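Local coordinates for transcription inhibitor protein Gfh1 (Thermus thermophilus, PDB 2F23), which shuts down every catalytic activity of RNA polymerase by partly blocking its substrate-binding site so that NTPs cannot bind, at residues 24-27 and 28-32; 18-21 and 22-25; 52-55 and 56-59. All blocks are in the same frame, centred on the assembly; numbering follows the deposited sequence.

Contact 1: residues 24-27 and 28-32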
loop_
_atom_site.group_PDB
_atom_site.type_symbol
_atom_site.label_atom_id
_atom_site.label_comp_id
_atom_site.label_asym_id
_atom_site.label_seq_id
_atom_site.Cartn_x
_atom_site.Cartn_y
_atom_site.Cartn_z
ATOM N N GLU A 24 -9.020 12.637 -6.889
ATOM C CA GLU A 24 -8.749 14.067 -6.995
ATOM C C GLU A 24 -7.583 14.273 -7.952
ATOM O O GLU A 24 -7.621 15.148 -8.821
ATOM C CB GLU A 24 -8.403 14.647 -5.619
ATOM C CG GLU A 24 -9.558 14.618 -4.629
ATOM C CD GLU A 24 -9.150 15.056 -3.233
ATOM O OE1 GLU A 24 -10.036 15.140 -2.356
ATOM O OE2 GLU A 24 -7.948 15.310 -3.007
ATOM N N ARG A 25 -6.550 13.453 -7.793
ATOM C CA ARG A 25 -5.377 13.541 -8.649
ATOM C C ARG A 25 -5.729 13.209 -10.092
ATOM O O ARG A 25 -5.170 13.794 -11.021
ATOM C CB ARG A 25 -4.286 12.598 -8.142
ATOM C CG ARG A 25 -3.791 12.971 -6.754
ATOM C CD ARG A 25 -2.875 11.921 -6.155
ATOM N NE ARG A 25 -2.509 12.273 -4.786
ATOM C CZ ARG A 25 -1.740 11.532 -3.998
ATOM N NH1 ARG A 25 -1.243 10.385 -4.437
ATOM N NH2 ARG A 25 -1.472 11.938 -2.764
ATOM N N LEU A 26 -6.658 12.277 -10.283
ATOM C CA LEU A 26 -7.065 11.895 -11.632
ATOM C C LEU A 26 -7.785 13.054 -12.316
ATOM O O LEU A 26 -7.575 13.314 -13.503
ATOM C CB LEU A 26 -7.986 10.672 -11.597
ATOM C CG LEU A 26 -8.504 10.229 -12.971
ATOM C CD1 LEU A 26 -7.327 9.921 -13.886
ATOM C CD2 LEU A 26 -9.402 9.009 -12.817
ATOM N N GLN A 27 -8.640 13.744 -11.567
ATOM C CA GLN A 27 -9.373 14.879 -12.120
ATOM C C GLN A 27 -8.374 15.929 -12.603
ATOM O O GLN A 27 -8.512 16.481 -13.694
ATOM C CB GLN A 27 -10.296 15.482 -11.057
ATOM C CG GLN A 27 -11.212 16.585 -11.577
ATOM C CD GLN A 27 -12.152 17.125 -10.509
ATOM O OE1 GLN A 27 -13.018 17.954 -10.791
ATOM N NE2 GLN A 27 -11.984 16.659 -9.277
ATOM N N GLU A 28 -7.360 16.187 -11.784
ATOM C CA GLU A 28 -6.330 17.163 -12.119
ATOM C C GLU A 28 -5.523 16.709 -13.336
ATOM O O GLU A 28 -5.259 17.499 -14.245
ATOM C CB GLU A 28 -5.395 17.365 -10.926
ATOM C CG GLU A 28 -6.086 17.878 -9.672
ATOM C CD GLU A 28 -5.162 17.922 -8.467
ATOM O OE1 GLU A 28 -5.610 18.369 -7.389
ATOM O OE2 GLU A 28 -3.990 17.506 -8.595
ATOM N N ALA A 29 -5.143 15.435 -13.352
ATOM C CA ALA A 29 -4.364 14.878 -14.454
ATOM C C ALA A 29 -5.145 14.923 -15.759
ATOM O O ALA A 29 -4.573 15.108 -16.832
ATOM C CB ALA A 29 -3.960 13.441 -14.137
ATOM N N THR A 30 -6.456 14.743 -15.666
ATOM C CA THR A 30 -7.305 14.769 -16.850
ATOM C C THR A 30 -7.418 16.190 -17.379
ATOM O O THR A 30 -7.387 16.417 -18.590
ATOM C CB THR A 30 -8.699 14.215 -16.532
ATOM O OG1 THR A 30 -8.572 12.847 -16.126
ATOM C CG2 THR A 30 -9.599 14.299 -17.754
ATOM N N LYS A 31 -7.546 17.148 -16.466
ATOM C CA LYS A 31 -7.649 18.549 -16.859
ATOM C C LYS A 31 -6.373 18.959 -17.593
ATOM O O LYS A 31 -6.428 19.606 -18.638
ATOM C CB LYS A 31 -7.853 19.434 -15.627
ATOM C CG LYS A 31 -8.015 20.915 -15.946
ATOM C CD LYS A 31 -8.171 21.742 -14.679
ATOM C CE LYS A 31 -6.916 21.692 -13.818
ATOM N NZ LYS A 31 -5.734 22.264 -14.520
ATOM N N ILE A 32 -5.227 18.574 -17.041
ATOM C CA ILE A 32 -3.940 18.889 -17.651
ATOM C C ILE A 32 -3.845 18.303 -19.057
ATOM O O ILE A 32 -3.424 18.980 -19.996
ATOM C CB ILE A 32 -2.777 18.351 -16.786
ATOM C CG1 ILE A 32 -2.685 19.159 -15.491
ATOM C CG2 ILE A 32 -1.460 18.413 -17.560
ATOM C CD1 ILE A 32 -1.617 18.675 -14.539
#
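Thr30 turns its hydroxyl back onto the carbonyl of Leu26, one turn earlier in helix 9-37, the first arm of the antiparallel coiled coil that forms the N-terminal domain of this GreA/GreB-family protein. Thr30 OG1 donates to Leu26 O over 2.8 Å, and the backbone N of Thr30 donates to the same oxygen, so one carbonyl is gripped by two donors from a single residue. They arrive from opposite faces of its plane, the hydroxyl well above it at 37° and the amide with a smaller tilt. The threonine conformation makes this possible: OG1 lies anti to the carbonyl carbon of its own residue (chi1 -62°), beside the backbone N, while CG2 is turned anti to that nitrogen. Leu26 has the other first torsion, CG anti to the backbone N (chi1 178°), which leads its branches along the helix until CD1 comes within 3.9 Å of Thr30 OG1. Both side chains also touch helix 46-71, Leu26 at Glu59 and Ile62 and Thr30 at Lys55. Ala29, buried against Ile58, rests its CB 3.4 Å from Arg25 O. On the exposed side Glu28 runs straight beyond CG, and its carboxylate stays 5.8 Å from that of Glu24, measured from Glu28 OE1 to Glu24 OE2; the like charges probably disfavour a closer approach. Arg25 instead spends its charge on Glu22, one turn back. Nearer the backbone, Glu28 CG packs 3.2 Å from Glu24 O, the carbonyl that accepts the Glu28 amide.

Contact 2: residues 18-21 and 22-25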
loop_
_atom_site.group_PDB
_atom_site.type_symbol
_atom_site.label_atom_id
_atom_site.label_comp_id
_atom_site.label_asym_id
_atom_site.label_seq_id
_atom_site.Cartn_x
_atom_site.Cartn_y
_atom_site.Cartn_z
ATOM N N GLN A 18 -7.538 6.949 0.665
ATOM C CA GLN A 18 -6.514 7.000 -0.370
ATOM C C GLN A 18 -7.173 7.061 -1.742
ATOM O O GLN A 18 -6.714 7.786 -2.629
ATOM C CB GLN A 18 -5.602 5.779 -0.292
ATOM C CG GLN A 18 -4.450 5.844 -1.283
ATOM C CD GLN A 18 -3.552 4.630 -1.221
ATOM O OE1 GLN A 18 -2.499 4.592 -1.858
ATOM N NE2 GLN A 18 -3.963 3.626 -0.455
ATOM N N LEU A 19 -8.241 6.290 -1.923
ATOM C CA LEU A 19 -8.964 6.279 -3.189
ATOM C C LEU A 19 -9.532 7.665 -3.498
ATOM O O LEU A 19 -9.473 8.126 -4.633
ATOM C CB LEU A 19 -10.098 5.251 -3.150
ATOM C CG LEU A 19 -11.058 5.206 -4.344
ATOM C CD1 LEU A 19 -10.280 5.024 -5.636
ATOM C CD2 LEU A 19 -12.042 4.060 -4.151
ATOM N N GLU A 20 -10.078 8.330 -2.487
ATOM C CA GLU A 20 -10.634 9.662 -2.698
ATOM C C GLU A 20 -9.543 10.620 -3.159
ATOM O O GLU A 20 -9.762 11.436 -4.055
ATOM C CB GLU A 20 -11.275 10.179 -1.410
ATOM C CG GLU A 20 -12.418 9.312 -0.909
ATOM C CD GLU A 20 -13.613 9.310 -1.845
ATOM O OE1 GLU A 20 -13.445 8.990 -3.043
ATOM O OE2 GLU A 20 -14.728 9.622 -1.379
ATOM N N ARG A 21 -8.366 10.514 -2.551
ATOM C CA ARG A 21 -7.250 11.374 -2.913
ATOM C C ARG A 21 -6.805 11.070 -4.340
ATOM O O ARG A 21 -6.490 11.979 -5.105
ATOM C CB ARG A 21 -6.087 11.180 -1.932
ATOM C CG ARG A 21 -6.255 11.920 -0.600
ATOM C CD ARG A 21 -7.607 11.638 0.048
ATOM N NE ARG A 21 -7.764 12.281 1.352
ATOM C CZ ARG A 21 -7.046 11.979 2.430
ATOM N NH1 ARG A 21 -6.111 11.042 2.370
ATOM N NH2 ARG A 21 -7.269 12.613 3.575
ATOM N N GLU A 22 -6.795 9.792 -4.705
ATOM C CA GLU A 22 -6.391 9.424 -6.057
ATOM C C GLU A 22 -7.389 9.936 -7.096
ATOM O O GLU A 22 -6.994 10.310 -8.198
ATOM C CB GLU A 22 -6.235 7.905 -6.183
ATOM C CG GLU A 22 -5.009 7.344 -5.476
ATOM C CD GLU A 22 -3.721 7.984 -5.954
ATOM O OE1 GLU A 22 -3.518 8.073 -7.184
ATOM O OE2 GLU A 22 -2.907 8.396 -5.103
ATOM N N ARG A 23 -8.677 9.947 -6.759
ATOM C CA ARG A 23 -9.675 10.444 -7.701
ATOM C C ARG A 23 -9.441 11.935 -7.936
ATOM O O ARG A 23 -9.645 12.440 -9.043
ATOM C CB ARG A 23 -11.099 10.229 -7.176
ATOM C CG ARG A 23 -11.564 8.776 -7.136
ATOM C CD ARG A 23 -13.059 8.722 -6.848
ATOM N NE ARG A 23 -13.553 7.391 -6.497
ATOM C CZ ARG A 23 -13.578 6.341 -7.311
ATOM N NH1 ARG A 23 -13.126 6.435 -8.556
ATOM N NH2 ARG A 23 -14.081 5.191 -6.876
ATOM N N GLU A 24 -9.020 12.637 -6.889
ATOM C CA GLU A 24 -8.749 14.067 -6.995
ATOM C C GLU A 24 -7.583 14.273 -7.952
ATOM O O GLU A 24 -7.621 15.148 -8.821
ATOM C CB GLU A 24 -8.403 14.647 -5.619
ATOM C CG GLU A 24 -9.558 14.618 -4.629
ATOM C CD GLU A 24 -9.150 15.056 -3.233
ATOM O OE1 GLU A 24 -10.036 15.140 -2.356
ATOM O OE2 GLU A 24 -7.948 15.310 -3.007
ATOM N N ARG A 25 -6.550 13.453 -7.793
ATOM C CA ARG A 25 -5.377 13.541 -8.649
ATOM C C ARG A 25 -5.729 13.209 -10.092
ATOM O O ARG A 25 -5.170 13.794 -11.021
ATOM C CB ARG A 25 -4.286 12.598 -8.142
ATOM C CG ARG A 25 -3.791 12.971 -6.754
ATOM C CD ARG A 25 -2.875 11.921 -6.155
ATOM N NE ARG A 25 -2.509 12.273 -4.786
ATOM C CZ ARG A 25 -1.740 11.532 -3.998
ATOM N NH1 ARG A 25 -1.243 10.385 -4.437
ATOM N NH2 ARG A 25 -1.472 11.938 -2.764
HETATM O O HOH W 1 -1.675 7.270 -2.910
#
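Arg23 crosses Leu19 and Glu20, one turn back along helix 9-37. Arg23 CB rests 3.6 Å from Glu20 O. With CG anti to the carbonyl carbon of its own residue (chi1 -70°), the chain leans back along the helix, and Arg23 CG comes to 3.3 Å from Leu19 O, the acceptor of the Arg23 amide. The chain then runs extended to NE. Arg23 CD passes 3.8 Å from Glu20 OE1, and Arg23 NE makes a long salt bridge of 3.8 Å with that same OE1, which sits near the guanidinium plane at its edge, the carboxylate plane turned 80° against it. Beyond, Leu19 CD1 lies over the centre of one guanidinium face, 3.9 Å from Arg23 CZ, and Leu19 CD2 touches Arg23 NH2. The stronger charge partner of that NH2 is Glu66 on helix 46-71. Around the helix, Glu22 is bent at CG, and Glu22 OE2 takes a 2.7 Å salt bridge from Arg25 NH1 and a hydrogen bond from a water that also donates to Gln18 OE1. The Glu22 side chain touches Ile58 and Ile62 of helix 46-71, while Gln18 packs on Arg61 and Leu65. Gln18 NE2 reaches Glu148 on strand 145-155, so this turn of helix 9-37 meets both the partner helix of the coiled coil and the C-terminal sheet.

Contact 3: residues 52-55 and 56-59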
loop_
_atom_site.group_PDB
_atom_site.type_symbol
_atom_site.label_atom_id
_atom_site.label_comp_id
_atom_site.label_asym_id
_atom_site.label_seq_id
_atom_site.Cartn_x
_atom_site.Cartn_y
_atom_site.Cartn_z
ATOM N N LYS A 52 -0.171 11.901 -20.465
ATOM C CA LYS A 52 -0.901 10.652 -20.632
ATOM C C LYS A 52 -0.319 9.576 -19.709
ATOM O O LYS A 52 -1.058 8.756 -19.160
ATOM C CB LYS A 52 -0.847 10.189 -22.092
ATOM C CG LYS A 52 -1.641 11.083 -23.044
ATOM C CD LYS A 52 -1.718 10.504 -24.455
ATOM C CE LYS A 52 -0.357 10.430 -25.112
ATOM N NZ LYS A 52 -0.460 9.898 -26.502
ATOM N N GLN A 53 1.000 9.590 -19.525
ATOM C CA GLN A 53 1.649 8.609 -18.664
ATOM C C GLN A 53 1.229 8.783 -17.207
ATOM O O GLN A 53 0.999 7.801 -16.501
ATOM C CB GLN A 53 3.172 8.716 -18.775
ATOM C CG GLN A 53 3.919 7.712 -17.908
ATOM C CD GLN A 53 5.426 7.817 -18.048
ATOM O OE1 GLN A 53 6.024 8.843 -17.724
ATOM N NE2 GLN A 53 6.046 6.749 -18.533
ATOM N N GLU A 54 1.119 10.032 -16.760
ATOM C CA GLU A 54 0.729 10.301 -15.381
ATOM C C GLU A 54 -0.738 9.940 -15.157
ATOM O O GLU A 54 -1.095 9.378 -14.119
ATOM C CB GLU A 54 0.986 11.771 -15.039
ATOM C CG GLU A 54 0.589 12.182 -13.618
ATOM C CD GLU A 54 1.293 11.387 -12.521
ATOM O OE1 GLU A 54 2.218 10.604 -12.815
ATOM O OE2 GLU A 54 0.914 11.556 -11.343
ATOM N N LYS A 55 -1.589 10.252 -16.132
ATOM C CA LYS A 55 -3.004 9.927 -16.018
ATOM C C LYS A 55 -3.159 8.409 -15.899
ATOM O O LYS A 55 -3.935 7.923 -15.081
ATOM C CB LYS A 55 -3.767 10.447 -17.246
ATOM C CG LYS A 55 -5.270 10.197 -17.222
ATOM C CD LYS A 55 -5.961 10.973 -18.342
ATOM C CE LYS A 55 -7.458 10.714 -18.375
ATOM N NZ LYS A 55 -7.763 9.342 -18.842
ATOM N N ALA A 56 -2.409 7.665 -16.706
ATOM C CA ALA A 56 -2.485 6.207 -16.675
ATOM C C ALA A 56 -1.973 5.652 -15.349
ATOM O O ALA A 56 -2.512 4.668 -14.834
ATOM C CB ALA A 56 -1.688 5.616 -17.830
ATOM N N ARG A 57 -0.932 6.276 -14.803
ATOM C CA ARG A 57 -0.363 5.823 -13.537
ATOM C C ARG A 57 -1.423 5.921 -12.451
ATOM O O ARG A 57 -1.598 4.999 -11.651
ATOM C CB ARG A 57 0.850 6.674 -13.146
ATOM C CG ARG A 57 1.578 6.174 -11.892
ATOM C CD ARG A 57 2.762 7.056 -11.522
ATOM N NE ARG A 57 2.352 8.344 -10.969
ATOM C CZ ARG A 57 1.866 8.509 -9.743
ATOM N NH1 ARG A 57 1.517 9.716 -9.324
ATOM N NH2 ARG A 57 1.733 7.467 -8.932
ATOM N N ILE A 58 -2.134 7.042 -12.431
ATOM C CA ILE A 58 -3.175 7.257 -11.431
ATOM C C ILE A 58 -4.335 6.288 -11.635
ATOM O O ILE A 58 -4.831 5.690 -10.681
ATOM C CB ILE A 58 -3.697 8.706 -11.489
ATOM C CG1 ILE A 58 -2.551 9.673 -11.180
ATOM C CG2 ILE A 58 -4.841 8.897 -10.483
ATOM C CD1 ILE A 58 -2.849 11.116 -11.538
ATOM N N GLU A 59 -4.768 6.134 -12.881
ATOM C CA GLU A 59 -5.869 5.226 -13.183
ATOM C C GLU A 59 -5.583 3.810 -12.706
ATOM O O GLU A 59 -6.480 3.134 -12.205
ATOM C CB GLU A 59 -6.152 5.221 -14.684
ATOM C CG GLU A 59 -6.614 6.567 -15.198
ATOM C CD GLU A 59 -6.749 6.602 -16.702
ATOM O OE1 GLU A 59 -5.858 6.061 -17.389
ATOM O OE2 GLU A 59 -7.736 7.183 -17.195
#
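Arg57 and Glu54, one turn apart on helix 46-71, the returning arm of the antiparallel coiled coil, form a bidentate salt bridge through NE and NH1 of the arginine. Arg57 NE meets Glu54 OE1 at 2.9 Å in a nearly straight bond (167°), and Arg57 NH1 meets Glu54 OE2 at 2.8 Å; both oxygens are used on their syn sides, although the two planes stand 40° apart. The fork closes because Glu54, with CG anti to its amide nitrogen, folds back at chi2 (58°), while Arg57 bends at chi3. An alanine at Glu54 is likely to leave the Arg57 guanidinium without its i-3 carboxylate and able to swing. Lys55 makes a second salt bridge, to the residue four further on, its NZ 2.7 Å from Glu59 OE2 and above the carboxylate plane. Its methylenes meanwhile lie on Thr30 and Leu33 of helix 9-37. Inward from these charges, Ile58 is buried and packs on Glu22 of that helix. Ile58 CG1 rests 3.3 Å from Glu54 O, and farther out the Ile58 and Glu54 side chains cross, with Ile58 CD1 lying 3.8 Å from Glu54 OE2.

In the fold
All three contacts belong to the N-terminal coiled coil. Contacts 2 and 1 follow one another on helix 9-37, with Glu24 and Arg25 in common and centres about 10 Å apart; contact 3 comes later, on helix 46-71, after the chain has reversed. Its centre lies about 9 Å from that of contact 1 and 13 Å from that of contact 2. Between these contacts the arms touch by packing: Ile58 CD1 lies 3.7 Å from Ala29 CB, and Ile58 CG2 lies 3.4 Å from Glu22 O. One isoleucine of contact 3 thus touches both other contacts, joining the arms of the hairpin whose family counterparts, in GreA and GreB, reach into the RNA polymerase secondary channel.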